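Local coordinates for Tb427.07.360- putative uncharacterized metacyclic invariant surface protein from Trypanosoma brucei (Trypanosoma brucei, PDB 5VTL) that is of unknown function but, as a putative invariant surface protein of the metacyclic stage, probably forms part of the parasite's surface as an elongated helical bundle, at residues H18-P21 with F22-V26; D175-E178 with A179-R183. One frame throughout, in Å; residues are numbered along the deposited sequence.

Contact 1: H18-P21 with F22-V26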
# COMPACT_ATOMS: atom_id res chain seq x y z
N HIS A 18 13.46 1.59 10.31
CA HIS A 18 12.80 2.51 11.23
C HIS A 18 11.66 3.27 10.59
O HIS A 18 10.81 3.83 11.29
CB HIS A 18 13.79 3.49 11.82
CG HIS A 18 14.64 2.89 12.89
ND1 HIS A 18 15.95 2.54 12.69
CD2 HIS A 18 14.33 2.55 14.17
CE1 HIS A 18 16.43 2.02 13.81
NE2 HIS A 18 15.47 2.02 14.72
N GLY A 19 11.68 3.34 9.27
CA GLY A 19 10.61 4.00 8.55
C GLY A 19 9.35 3.17 8.39
O GLY A 19 8.29 3.72 8.14
N ILE A 20 9.47 1.86 8.56
CA ILE A 20 8.36 0.93 8.31
C ILE A 20 7.07 1.28 9.07
O ILE A 20 6.00 1.28 8.49
CB ILE A 20 8.77 -0.55 8.62
CG1 ILE A 20 9.82 -1.07 7.62
CG2 ILE A 20 7.56 -1.49 8.66
CD1 ILE A 20 9.33 -1.43 6.28
N PRO A 21 7.18 1.58 10.38
CA PRO A 21 5.95 1.95 11.11
C PRO A 21 5.25 3.13 10.48
O PRO A 21 4.02 3.14 10.43
CB PRO A 21 6.44 2.30 12.52
CG PRO A 21 7.78 1.72 12.65
CD PRO A 21 8.35 1.50 11.26
N PHE A 22 6.00 4.10 9.98
CA PHE A 22 5.40 5.27 9.37
C PHE A 22 4.76 4.90 8.03
O PHE A 22 3.64 5.32 7.72
CB PHE A 22 6.42 6.38 9.19
CG PHE A 22 7.02 6.87 10.48
CD1 PHE A 22 6.38 7.84 11.23
CD2 PHE A 22 8.21 6.35 10.93
CE1 PHE A 22 6.91 8.29 12.41
CE2 PHE A 22 8.76 6.80 12.12
CZ PHE A 22 8.10 7.78 12.85
N GLY A 23 5.45 4.11 7.22
CA GLY A 23 4.93 3.78 5.92
C GLY A 23 3.64 2.99 6.01
O GLY A 23 2.72 3.21 5.22
N VAL A 24 3.56 2.05 6.94
CA VAL A 24 2.38 1.20 7.01
C VAL A 24 1.16 2.00 7.42
O VAL A 24 0.04 1.69 7.01
CB VAL A 24 2.54 -0.01 7.99
CG1 VAL A 24 3.64 -0.96 7.51
CG2 VAL A 24 2.77 0.44 9.42
N LYS A 25 1.37 3.05 8.20
CA LYS A 25 0.24 3.91 8.60
C LYS A 25 -0.37 4.61 7.39
O LYS A 25 -1.59 4.74 7.28
CB LYS A 25 0.68 4.96 9.65
CG LYS A 25 0.96 4.35 11.01
CD LYS A 25 1.18 5.44 12.06
CE LYS A 25 1.77 4.88 13.36
NZ LYS A 25 0.83 3.98 14.10
N VAL A 26 0.49 5.04 6.47
CA VAL A 26 0.03 5.73 5.28
C VAL A 26 -0.75 4.76 4.39
O VAL A 26 -1.76 5.13 3.80
CB VAL A 26 1.21 6.35 4.51
CG1 VAL A 26 0.76 6.94 3.16
CG2 VAL A 26 1.88 7.41 5.38

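Contact 2: D175-E178 with A179-R183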
# COMPACT_ATOMS: atom_id res chain seq x y z
N ASP A 175 5.50 -7.10 0.63
CA ASP A 175 4.94 -7.33 -0.69
C ASP A 175 3.42 -7.60 -0.60
O ASP A 175 2.64 -7.12 -1.41
CB ASP A 175 5.61 -8.50 -1.40
CG ASP A 175 6.92 -8.14 -2.07
OD1 ASP A 175 7.22 -6.94 -2.32
OD2 ASP A 175 7.67 -9.09 -2.34
N GLN A 176 3.02 -8.41 0.38
CA GLN A 176 1.61 -8.75 0.55
C GLN A 176 0.81 -7.52 0.90
O GLN A 176 -0.31 -7.33 0.43
CB GLN A 176 1.44 -9.81 1.63
CG GLN A 176 1.90 -11.15 1.19
CD GLN A 176 0.77 -11.98 0.67
OE1 GLN A 176 -0.16 -11.46 0.04
NE2 GLN A 176 0.81 -13.28 0.94
N LEU A 177 1.41 -6.68 1.73
CA LEU A 177 0.80 -5.41 2.11
C LEU A 177 0.57 -4.53 0.88
O LEU A 177 -0.53 -4.03 0.68
CB LEU A 177 1.68 -4.70 3.15
CG LEU A 177 1.24 -3.29 3.59
CD1 LEU A 177 -0.21 -3.27 4.05
CD2 LEU A 177 2.17 -2.79 4.71
N GLU A 178 1.58 -4.37 0.05
CA GLU A 178 1.46 -3.51 -1.11
C GLU A 178 0.41 -4.06 -2.08
O GLU A 178 -0.33 -3.29 -2.71
CB GLU A 178 2.81 -3.34 -1.82
CG GLU A 178 3.86 -2.60 -0.98
CD GLU A 178 5.06 -2.11 -1.77
OE1 GLU A 178 5.37 -2.61 -2.89
OE2 GLU A 178 5.71 -1.18 -1.26
N ALA A 179 0.36 -5.37 -2.21
CA ALA A 179 -0.57 -6.02 -3.14
C ALA A 179 -2.01 -5.83 -2.67
O ALA A 179 -2.91 -5.62 -3.49
CB ALA A 179 -0.24 -7.51 -3.28
N ALA A 180 -2.20 -5.86 -1.36
CA ALA A 180 -3.52 -5.68 -0.77
C ALA A 180 -3.99 -4.25 -0.96
O ALA A 180 -5.15 -4.00 -1.29
CB ALA A 180 -3.49 -6.04 0.71
N VAL A 181 -3.07 -3.32 -0.75
CA VAL A 181 -3.34 -1.91 -1.01
C VAL A 181 -3.76 -1.69 -2.48
O VAL A 181 -4.70 -0.93 -2.75
CB VAL A 181 -2.10 -1.04 -0.65
CG1 VAL A 181 -2.23 0.40 -1.17
CG2 VAL A 181 -1.91 -1.05 0.86
N ARG A 182 -3.04 -2.31 -3.40
CA ARG A 182 -3.40 -2.23 -4.81
C ARG A 182 -4.81 -2.81 -5.06
O ARG A 182 -5.59 -2.26 -5.85
CB ARG A 182 -2.35 -2.98 -5.61
CG ARG A 182 -2.51 -2.92 -7.12
CD ARG A 182 -1.41 -3.79 -7.76
NE ARG A 182 -0.19 -3.85 -6.93
CZ ARG A 182 0.46 -4.96 -6.57
NH1 ARG A 182 1.55 -4.88 -5.79
NH2 ARG A 182 0.05 -6.16 -6.98
N ARG A 183 -5.14 -3.91 -4.39
CA ARG A 183 -6.46 -4.53 -4.56
C ARG A 183 -7.57 -3.61 -4.10
O ARG A 183 -8.63 -3.53 -4.74
CB ARG A 183 -6.54 -5.87 -3.84
CG ARG A 183 -5.76 -6.95 -4.53
CD ARG A 183 -6.11 -8.34 -4.04
NE ARG A 183 -5.94 -8.54 -2.60
CZ ARG A 183 -4.82 -8.93 -2.00
NH1 ARG A 183 -4.80 -9.11 -0.69
NH2 ARG A 183 -3.70 -9.12 -2.71
O HOH W 1 3.51 -6.42 -4.03
O HOH W 2 -1.83 -9.31 -0.46

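Contact 1: H18-P21 with F22-V26
Gly19 and Ile20 offer their carbonyls to the following turn of the helix: Gly23 N donates to Gly19 O at 3.0 Å and Val24 N to Ile20 O at 3.0 Å, the second nearly straight at 163° on the hydrogen. Gly19 O also draws a weak, strongly bent bond from Phe22 N, so this one acceptor faces two successive amides. The next bond, Lys25 N to Pro21 O, is stretched to 3.5 Å and weak. Pro21 has no amide hydrogen to give to the preceding turn, and the helix kinks there. Phe22 keeps CG beside its own backbone N (chi1 -61°), which lays the ring back along the earlier turn with its edge toward two carbonyls; its CD2 lies 3.6 Å from His18 O, with Gly19 O also near the ring plane. Pro21 O is crowded by carbon, since Val24 CG2 comes within 3.1 Å and Lys25 CG within 3.3 Å. On the buried side Ile20 CG2 slants across Val24 CG1 at 4.1 Å. Both side chains turn to Tyr174 of helix 157-209, and Pro98 and Ala101 of helix 63-102 add to the same apolar surface. Phe22 instead meets Pro135 and Arg137 of a loop, while the His18 imidazole is tied through ND1 to Ser14 O, one turn earlier. The whole is a proline kink within a long helix, here helix 4-58 of the extended helical bundle of this trypanosome surface protein.

Contact 2: D175-E178 with A179-R183
Leu177 and Val181 carry the tightly packed side of this helical turn. Val181 N donates to Leu177 O at 3.0 Å, the straightest of four successive i to i+4 bonds at 168°, and Val181 CG2, set beside its own backbone N, rests 3.3 Å from the same carbonyl oxygen. That placement also brings Val181 CG2 to 4.2 Å from Leu177 CD1, making a short apolar ridge. Helix 4-58 receives it through Val24 and Leu27, and Val90 and Tyr93 of helix 63-102 press on Leu177 as well. The small methyl of Ala180, with CB 3.4 Å from Gln176 O, also reaches Val90. Three long helices thus meet here with largely apolar side chains between them, in the manner of an extended helical bundle from the glutamic acid/alanine-rich protein family of Trypanosoma. The opposite character appears on the solvent side, where Arg182 is exposed and two arginines fold back along the helix and reach its carbonyls through water. Arg182 is bent at chi3 (-29°), which brings one guanidinium face over Ala179 CA, offset toward the rim; its NH1 donates to water 1 at 3.1 Å, and that water donates in turn to Asp175 O. Arg183 lies more squarely, with Ala180 CA over the centre of its guanidinium. Its NH2 gives a hydrogen bond to water 2 in the plane of the group, and this water donates both to Gln176 O and, at 2.8 Å, to Gln176 OE1. NH1 of Arg183 forms a salt bridge with Asp89. The nearby acids are engaged otherwise: Glu178 OE1 stays 5.3 Å from Arg182 NH1, while Glu178 OE2 and Asp175 OD1 are bonded to the backbone N and the hydroxyl of Ser141, respectively.

Overall arrangement
From the N terminus the chain enters helix 4-58, where contact 1 spans consecutive turns at residues 18-26. It then runs through helix 63-102 and the shorter helices before reaching contact 2 at residues 175-183 of helix 157-209. Each contact is local to its own helix and closes no loop; the two follow in series, neither nested nor crossed. Their centres are about 14 Å apart, yet they touch in space, Val24 CG1 lying 3.7 Å from Leu177 CD2. This apolar junction joins the first long helix to the last, and helix 63-102 packs against both contacts, so three long helices converge in this part of the bundle.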